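Local coordinates for protein transferrin (Manduca sexta, PDB 6WB6) that binds a single ferric ion together with carbonate and transports iron as a secreted, glycosylated insect transferrin, at residues R49-M61 with R271-L283. Sequence-based numbering, arbitrary orientation.
Sequences RQADFVPVDPEDM and RPWQGLIGHNDVL
Backbone hydrogen bonds join V54 to I277 and V56 to G275, two in each pair, in the pattern of antiparallel strands; the I277 N to V54 O bond, 2.9 Å, is almost straight at 176°. P55 has no N-H to give, but it falls in a non-hydrogen-bonded pair with L276, where no hydrogen bond to strand 275-279 is needed. At the other such pair G278, with no side chain, brings its CA within 4.0 Å of F53 CA and 3.1 Å of D52 O.

Apolar contacts cover both faces. The branched I277 sets its CG2 between V54 CG1 and V56 CG1, tightly at 3.4 Å from V56 CG1, and L43 of helix 39-47 packs over V56 and I277. On the face of F53 and P55, L276 spreads its two methyls, CD1 to the F53 ring and CD2 to P55. Beyond the strands P58, opening helix 58-65, lies against P272. The two are neighbouring strands of an antiparallel sheet in the N-terminal transferrin lobe, F53 also bonding through its backbone to K6 and C8 of strand 5-10, and the chain 271-275 leads in from the iron and carbonate site, where R271 NH1 hydrogen-bonds Y90 OH.

Polar side chains close the two ends. H279, its CG held between backbone N and carbonyl carbon (chi1 56°), directs NE2 to the anti lone pair of D52 OD1, 2.8 Å away; K6 pairs with the other carboxylate oxygen. R49 lays CG over the H279 ring, 4.0 Å from its centroid, and bends to bridge D281 OD2 through NE at 2.9 Å, while NH2 also pairs with D71. At the other end Q274 NE2 donates to D57 OD1 at 3.0 Å, from the syn side and 31° out of the carboxylate plane. A water links E59 OE1 to R271 NE. D57, a predicted iron ligand, instead turns OD2 to R376.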
ATOM      1  N   ARG A  49     -28.673   6.156   1.086  1.00 27.18           N
ATOM      2  CA  ARG A  49     -29.645   5.555   1.993  1.00 21.89           C
ATOM      3  C   ARG A  49     -29.814   4.053   1.832  1.00 25.01           C
ATOM      4  O   ARG A  49     -30.808   3.514   2.325  1.00 24.12           O
ATOM      5  CB  ARG A  49     -31.032   6.195   1.855  1.00 23.01           C
ATOM      6  CG  ARG A  49     -31.264   7.424   2.725  1.00 24.84           C
ATOM      7  CD  ARG A  49     -30.390   8.610   2.316  1.00 27.27           C
ATOM      8  NE  ARG A  49     -30.705   9.806   3.098  1.00 19.05           N
ATOM      9  CZ  ARG A  49     -30.008  10.937   3.086  1.00 18.37           C
ATOM     10  NH1 ARG A  49     -28.925  11.066   2.332  1.00 23.14           N
ATOM     11  NH2 ARG A  49     -30.391  11.945   3.839  1.00 28.38           N
ATOM     12  N   GLN A  50     -28.901   3.344   1.152  1.00 20.11           N
ATOM     13  CA  GLN A  50     -28.910   1.887   1.286  1.00 17.59           C
ATOM     14  C   GLN A  50     -28.320   1.437   2.609  1.00 19.15           C
ATOM     15  O   GLN A  50     -28.369   0.253   2.931  1.00 17.62           O
ATOM     16  CB  GLN A  50     -28.106   1.196   0.198  1.00 19.88           C
ATOM     17  CG  GLN A  50     -28.614   1.366  -1.210  1.00 24.84           C
ATOM     18  CD  GLN A  50     -27.641   0.748  -2.201  1.00 34.06           C
ATOM     19  OE1 GLN A  50     -27.096   1.428  -3.071  1.00 30.52           O
ATOM     20  NE2 GLN A  50     -27.402  -0.545  -2.059  1.00 31.40           N
ATOM     21  N   ALA A  51     -27.694   2.342   3.330  1.00 14.47           N
ATOM     22  CA  ALA A  51     -27.274   2.107   4.695  1.00 20.69           C
ATOM     23  C   ALA A  51     -27.552   3.395   5.421  1.00 17.54           C
ATOM     24  O   ALA A  51     -27.813   4.427   4.794  1.00 26.01           O
ATOM     25  CB  ALA A  51     -25.800   1.701   4.786  1.00 26.58           C
ATOM     26  N   ASP A  52     -27.510   3.339   6.745  1.00 17.43           N
ATOM     27  CA  ASP A  52     -27.798   4.514   7.545  1.00 15.85           C
ATOM     28  C   ASP A  52     -26.568   5.073   8.234  1.00 21.44           C
ATOM     29  O   ASP A  52     -26.524   6.277   8.481  1.00 24.08           O
ATOM     30  CB  ASP A  52     -28.869   4.195   8.598  1.00 14.99           C
ATOM     31  CG  ASP A  52     -30.181   3.727   7.955  1.00 21.99           C
ATOM     32  OD1 ASP A  52     -30.690   4.446   7.077  1.00 23.26           O
ATOM     33  OD2 ASP A  52     -30.679   2.652   8.319  1.00 19.08           O
ATOM     34  N   PHE A  53     -25.561   4.244   8.515  1.00 20.02           N
ATOM     35  CA  PHE A  53     -24.352   4.733   9.160  1.00 22.73           C
ATOM     36  C   PHE A  53     -23.224   3.734   8.978  1.00 22.05           C
ATOM     37  O   PHE A  53     -23.429   2.565   8.617  1.00 26.60           O
ATOM     38  CB  PHE A  53     -24.575   4.999  10.648  1.00 16.15           C
ATOM     39  CG  PHE A  53     -24.784   3.737  11.469  1.00 21.39           C
ATOM     40  CD1 PHE A  53     -25.846   2.882  11.207  1.00 17.70           C
ATOM     41  CD2 PHE A  53     -23.915   3.432  12.525  1.00 21.37           C
ATOM     42  CE1 PHE A  53     -26.048   1.721  11.984  1.00 24.08           C
ATOM     43  CE2 PHE A  53     -24.090   2.301  13.310  1.00 18.36           C
ATOM     44  CZ  PHE A  53     -25.140   1.431  13.055  1.00 21.97           C
ATOM     45  N   VAL A  54     -22.024   4.216   9.278  1.00 20.88           N
ATOM     46  CA  VAL A  54     -20.802   3.453   9.096  1.00 17.16           C
ATOM     47  C   VAL A  54     -19.710   4.071   9.964  1.00 15.92           C
ATOM     48  O   VAL A  54     -19.684   5.293  10.153  1.00 20.03           O
ATOM     49  CB  VAL A  54     -20.405   3.427   7.611  1.00 22.65           C
ATOM     50  CG1 VAL A  54     -20.049   4.850   7.139  1.00 19.10           C
ATOM     51  CG2 VAL A  54     -19.282   2.445   7.383  1.00 18.55           C
ATOM     52  N   PRO A  55     -18.818   3.269  10.531  1.00 17.70           N
ATOM     53  CA  PRO A  55     -17.669   3.827  11.249  1.00 20.29           C
ATOM     54  C   PRO A  55     -16.670   4.477  10.295  1.00 19.73           C
ATOM     55  O   PRO A  55     -16.431   3.994   9.188  1.00 19.37           O
ATOM     56  CB  PRO A  55     -17.065   2.597  11.940  1.00 21.15           C
ATOM     57  CG  PRO A  55     -17.482   1.456  11.051  1.00 30.03           C
ATOM     58  CD  PRO A  55     -18.864   1.799  10.639  1.00 16.71           C
ATOM     59  N   VAL A  56     -16.067   5.567  10.745  1.00 21.39           N
ATOM     60  CA  VAL A  56     -15.180   6.369   9.913  1.00 27.67           C
ATOM     61  C   VAL A  56     -13.985   6.825  10.741  1.00 25.42           C
ATOM     62  O   VAL A  56     -14.137   7.218  11.902  1.00 20.79           O
ATOM     63  CB  VAL A  56     -15.911   7.600   9.333  1.00 22.83           C
ATOM     64  CG1 VAL A  56     -16.820   7.229   8.140  1.00 28.40           C
ATOM     65  CG2 VAL A  56     -16.697   8.278  10.423  1.00 25.84           C
ATOM     66  N   ASP A  57     -12.799   6.786  10.137  1.00 23.28           N
ATOM     67  CA  ASP A  57     -11.712   7.625  10.598  1.00 18.69           C
ATOM     68  C   ASP A  57     -11.934   9.046  10.081  1.00 19.27           C
ATOM     69  O   ASP A  57     -12.716   9.255   9.153  1.00 22.47           O
ATOM     70  CB  ASP A  57     -10.364   7.091  10.110  1.00 17.84           C
ATOM     71  CG  ASP A  57     -10.083   5.655  10.555  1.00 24.37           C
ATOM     72  OD1 ASP A  57     -10.468   5.242  11.678  1.00 22.86           O
ATOM     73  OD2 ASP A  57      -9.441   4.939   9.771  1.00 20.17           O
ATOM     74  N   PRO A  58     -11.243  10.039  10.657  1.00 22.40           N
ATOM     75  CA  PRO A  58     -11.323  11.412  10.120  1.00 21.31           C
ATOM     76  C   PRO A  58     -11.007  11.501   8.626  1.00 21.33           C
ATOM     77  O   PRO A  58     -11.643  12.255   7.881  1.00 18.68           O
ATOM     78  CB  PRO A  58     -10.284  12.156  10.980  1.00 19.85           C
ATOM     79  CG  PRO A  58     -10.136  11.316  12.232  1.00 23.35           C
ATOM     80  CD  PRO A  58     -10.226   9.924  11.721  1.00 26.14           C
ATOM     81  N   GLU A  59     -10.030  10.728   8.173  1.00 15.93           N
ATOM     82  CA  GLU A  59      -9.752  10.636   6.749  1.00 23.05           C
ATOM     83  C   GLU A  59     -10.995  10.199   5.956  1.00 24.91           C
ATOM     84  O   GLU A  59     -11.201  10.645   4.823  1.00 21.33           O
ATOM     85  CB  GLU A  59      -8.582   9.667   6.525  1.00 16.52           C
ATOM     86  CG  GLU A  59      -7.204  10.153   7.041  1.00 19.51           C
ATOM     87  CD  GLU A  59      -6.913   9.735   8.508  1.00 23.82           C
ATOM     88  OE1 GLU A  59      -7.871   9.495   9.250  1.00 18.14           O
ATOM     89  OE2 GLU A  59      -5.735   9.627   8.909  1.00 19.81           O
ATOM     90  N   ASP A  60     -11.825   9.311   6.526  1.00 22.59           N
ATOM     91  CA  ASP A  60     -13.026   8.853   5.827  1.00 26.31           C
ATOM     92  C   ASP A  60     -14.107   9.938   5.801  1.00 23.96           C
ATOM     93  O   ASP A  60     -14.820  10.097   4.801  1.00 21.79           O
ATOM     94  CB  ASP A  60     -13.554   7.567   6.484  1.00 18.47           C
ATOM     95  CG  ASP A  60     -12.531   6.433   6.496  1.00 21.09           C
ATOM     96  OD1 ASP A  60     -11.869   6.165   5.464  1.00 23.80           O
ATOM     97  OD2 ASP A  60     -12.372   5.812   7.564  1.00 24.37           O
ATOM     98  N   MET A  61     -14.254  10.678   6.898  1.00 18.87           N
ATOM     99  CA  MET A  61     -15.160  11.823   6.927  1.00 27.37           C
ATOM    100  C   MET A  61     -14.825  12.787   5.809  1.00 25.15           C
ATOM    101  O   MET A  61     -15.715  13.289   5.109  1.00 19.84           O
ATOM    102  CB  MET A  61     -15.070  12.532   8.286  1.00 23.04           C
ATOM    103  CG  MET A  61     -15.387  11.609   9.471  1.00 29.73           C
ATOM    104  SD  MET A  61     -14.982  12.309  11.098  1.00 20.67           S
ATOM    105  CE  MET A  61     -15.137  10.859  12.158  1.00 22.82           C
ATOM    106  N   ARG A 271      -5.539  15.640  16.145  1.00 14.02           N
ATOM    107  CA  ARG A 271      -6.148  14.538  15.422  1.00 15.02           C
ATOM    108  C   ARG A 271      -7.543  14.292  15.987  1.00 18.73           C
ATOM    109  O   ARG A 271      -7.677  14.028  17.193  1.00 20.15           O
ATOM    110  CB  ARG A 271      -5.303  13.298  15.526  1.00 21.11           C
ATOM    111  CG  ARG A 271      -5.789  12.179  14.674  1.00 19.86           C
ATOM    112  CD  ARG A 271      -4.830  11.063  14.803  1.00 16.58           C
ATOM    113  NE  ARG A 271      -5.145   9.966  13.910  1.00 18.73           N
ATOM    114  CZ  ARG A 271      -4.457   8.836  13.884  1.00 19.02           C
ATOM    115  NH1 ARG A 271      -3.404   8.669  14.685  1.00 16.05           N
ATOM    116  NH2 ARG A 271      -4.820   7.880  13.064  1.00 17.82           N
ATOM    117  N   PRO A 272      -8.596  14.417  15.187  1.00 16.06           N
ATOM    118  CA  PRO A 272      -9.937  14.186  15.713  1.00 17.41           C
ATOM    119  C   PRO A 272     -10.144  12.714  16.006  1.00 14.68           C
ATOM    120  O   PRO A 272      -9.471  11.848  15.442  1.00 23.12           O
ATOM    121  CB  PRO A 272     -10.858  14.652  14.578  1.00 20.15           C
ATOM    122  CG  PRO A 272      -9.959  15.320  13.563  1.00 14.88           C
ATOM    123  CD  PRO A 272      -8.639  14.659  13.729  1.00 18.93           C
ATOM    124  N   TRP A 273     -11.064  12.453  16.927  1.00 14.51           N
ATOM    125  CA  TRP A 273     -11.499  11.092  17.202  1.00 14.79           C
ATOM    126  C   TRP A 273     -12.147  10.474  15.981  1.00 15.50           C
ATOM    127  O   TRP A 273     -12.795  11.152  15.185  1.00 14.95           O
ATOM    128  CB  TRP A 273     -12.539  11.068  18.306  1.00 21.32           C
ATOM    129  CG  TRP A 273     -12.092  11.483  19.666  1.00 18.08           C
ATOM    130  CD1 TRP A 273     -12.493  12.582  20.339  1.00 19.97           C
ATOM    131  CD2 TRP A 273     -11.203  10.773  20.532  1.00 18.72           C
ATOM    132  NE1 TRP A 273     -11.910  12.617  21.578  1.00 20.63           N
ATOM    133  CE2 TRP A 273     -11.110  11.514  21.724  1.00 19.32           C
ATOM    134  CE3 TRP A 273     -10.469   9.589  20.412  1.00 19.72           C
ATOM    135  CZ2 TRP A 273     -10.313  11.110  22.800  1.00 17.94           C
ATOM    136  CZ3 TRP A 273      -9.666   9.186  21.488  1.00 21.95           C
ATOM    137  CH2 TRP A 273      -9.599   9.948  22.666  1.00 16.77           C
ATOM    138  N   GLN A 274     -12.042   9.158  15.893  1.00 17.80           N
ATOM    139  CA  GLN A 274     -12.880   8.412  14.982  1.00 19.18           C
ATOM    140  C   GLN A 274     -14.296   8.356  15.535  1.00 21.15           C
ATOM    141  O   GLN A 274     -14.560   8.723  16.690  1.00 21.00           O
ATOM    142  CB  GLN A 274     -12.381   6.987  14.806  1.00 24.03           C
ATOM    143  CG  GLN A 274     -10.912   6.822  14.647  1.00 30.16           C
ATOM    144  CD  GLN A 274     -10.473   5.548  15.290  1.00 30.37           C
ATOM    145  OE1 GLN A 274     -10.723   5.333  16.468  1.00 24.30           O
ATOM    146  NE2 GLN A 274      -9.859   4.670  14.511  1.00 34.91           N
ATOM    147  N   GLY A 275     -15.212   7.856  14.709  1.00 22.20           N
ATOM    148  CA  GLY A 275     -16.576   7.665  15.166  1.00 26.49           C
ATOM    149  C   GLY A 275     -17.489   7.094  14.101  1.00 19.20           C
ATOM    150  O   GLY A 275     -17.059   6.294  13.270  1.00 21.11           O
ATOM    151  N   LEU A 276     -18.757   7.488  14.130  1.00 23.44           N
ATOM    152  CA  LEU A 276     -19.758   6.996  13.193  1.00 22.68           C
ATOM    153  C   LEU A 276     -20.298   8.167  12.394  1.00 22.76           C
ATOM    154  O   LEU A 276     -20.528   9.250  12.942  1.00 19.81           O
ATOM    155  CB  LEU A 276     -20.926   6.302  13.895  1.00 26.79           C
ATOM    156  CG  LEU A 276     -20.598   5.197  14.890  1.00 26.11           C
ATOM    157  CD1 LEU A 276     -21.847   4.885  15.733  1.00 19.42           C
ATOM    158  CD2 LEU A 276     -20.090   3.984  14.116  1.00 16.15           C
ATOM    159  N   ILE A 277     -20.499   7.934  11.110  1.00 20.48           N
ATOM    160  CA  ILE A 277     -21.075   8.908  10.201  1.00 25.08           C
ATOM    161  C   ILE A 277     -22.376   8.313   9.666  1.00 19.40           C
ATOM    162  O   ILE A 277     -22.474   7.100   9.462  1.00 20.31           O
ATOM    163  CB  ILE A 277     -20.065   9.242   9.077  1.00 26.05           C
ATOM    164  CG1 ILE A 277     -20.308  10.643   8.487  1.00 26.65           C
ATOM    165  CG2 ILE A 277     -20.090   8.158   8.021  1.00 24.65           C
ATOM    166  CD1 ILE A 277     -19.363  11.013   7.315  1.00 28.93           C
ATOM    167  N   GLY A 278     -23.385   9.155   9.475  1.00 24.38           N
ATOM    168  CA  GLY A 278     -24.618   8.707   8.859  1.00 22.57           C
ATOM    169  C   GLY A 278     -25.255   9.814   8.047  1.00 28.64           C
ATOM    170  O   GLY A 278     -24.845  10.976   8.103  1.00 25.80           O
ATOM    171  N   HIS A 279     -26.268   9.439   7.267  1.00 23.35           N
ATOM    172  CA  HIS A 279     -26.969  10.453   6.513  1.00 19.04           C
ATOM    173  C   HIS A 279     -27.843  11.281   7.440  1.00 22.67           C
ATOM    174  O   HIS A 279     -28.136  10.904   8.576  1.00 29.28           O
ATOM    175  CB  HIS A 279     -27.803   9.841   5.400  1.00 27.33           C
ATOM    176  CG  HIS A 279     -28.786   8.817   5.865  1.00 19.51           C
ATOM    177  ND1 HIS A 279     -29.949   9.144   6.519  1.00 19.69           N
ATOM    178  CD2 HIS A 279     -28.778   7.471   5.754  1.00 17.48           C
ATOM    179  CE1 HIS A 279     -30.613   8.037   6.805  1.00 25.09           C
ATOM    180  NE2 HIS A 279     -29.924   7.007   6.351  1.00 23.40           N
ATOM    181  N   ASN A 280     -28.242  12.442   6.940  1.00 22.34           N
ATOM    182  CA  ASN A 280     -28.904  13.427   7.780  1.00 28.24           C
ATOM    183  C   ASN A 280     -30.234  12.905   8.314  1.00 33.15           C
ATOM    184  O   ASN A 280     -30.675  13.322   9.391  1.00 28.00           O
ATOM    185  CB  ASN A 280     -29.093  14.718   6.984  1.00 25.56           C
ATOM    186  CG  ASN A 280     -29.602  15.847   7.819  1.00 31.35           C
ATOM    187  OD1 ASN A 280     -28.939  16.284   8.761  1.00 43.89           O
ATOM    188  ND2 ASN A 280     -30.781  16.356   7.470  1.00 36.01           N
ATOM    189  N   ASP A 281     -30.880  11.978   7.598  1.00 28.35           N
ATOM    190  CA  ASP A 281     -32.140  11.435   8.102  1.00 26.07           C
ATOM    191  C   ASP A 281     -31.952  10.532   9.318  1.00 31.84           C
ATOM    192  O   ASP A 281     -32.945  10.014   9.836  1.00 35.05           O
ATOM    193  CB  ASP A 281     -32.867  10.632   7.031  1.00 21.66           C
ATOM    194  CG  ASP A 281     -33.014  11.375   5.707  1.00 34.13           C
ATOM    195  OD1 ASP A 281     -33.124  12.616   5.702  1.00 38.38           O
ATOM    196  OD2 ASP A 281     -33.029  10.689   4.659  1.00 33.60           O
ATOM    197  N   VAL A 282     -30.714  10.281   9.750  1.00 30.76           N
ATOM    198  CA  VAL A 282     -30.506   9.548  10.997  1.00 32.63           C
ATOM    199  C   VAL A 282     -30.824  10.435  12.186  1.00 37.08           C
ATOM    200  O   VAL A 282     -31.184   9.941  13.258  1.00 39.29           O
ATOM    201  CB  VAL A 282     -29.067   9.006  11.090  1.00 31.02           C
ATOM    202  CG1 VAL A 282     -28.768   8.526  12.483  1.00 46.03           C
ATOM    203  CG2 VAL A 282     -28.864   7.861  10.110  1.00 36.92           C
ATOM    204  N   LEU A 283     -30.661  11.747  12.039  1.00 42.55           N
ATOM    205  CA  LEU A 283     -31.060  12.648  13.105  1.00 44.39           C
ATOM    206  C   LEU A 283     -32.545  12.458  13.393  1.00 42.43           C
ATOM    207  O   LEU A 283     -33.295  11.901  12.588  1.00 56.43           O
ATOM    208  CB  LEU A 283     -30.757  14.094  12.722  1.00 40.43           C
ATOM    209  CG  LEU A 283     -29.350  14.577  13.075  1.00 41.63           C
ATOM    210  CD1 LEU A 283     -28.315  13.583  12.624  1.00 40.23           C
ATOM    211  CD2 LEU A 283     -29.101  15.929  12.456  1.00 49.35           C
TER
HETATM  212  O   HOH W   1      -6.795  10.742  11.553  1.00 16.72           O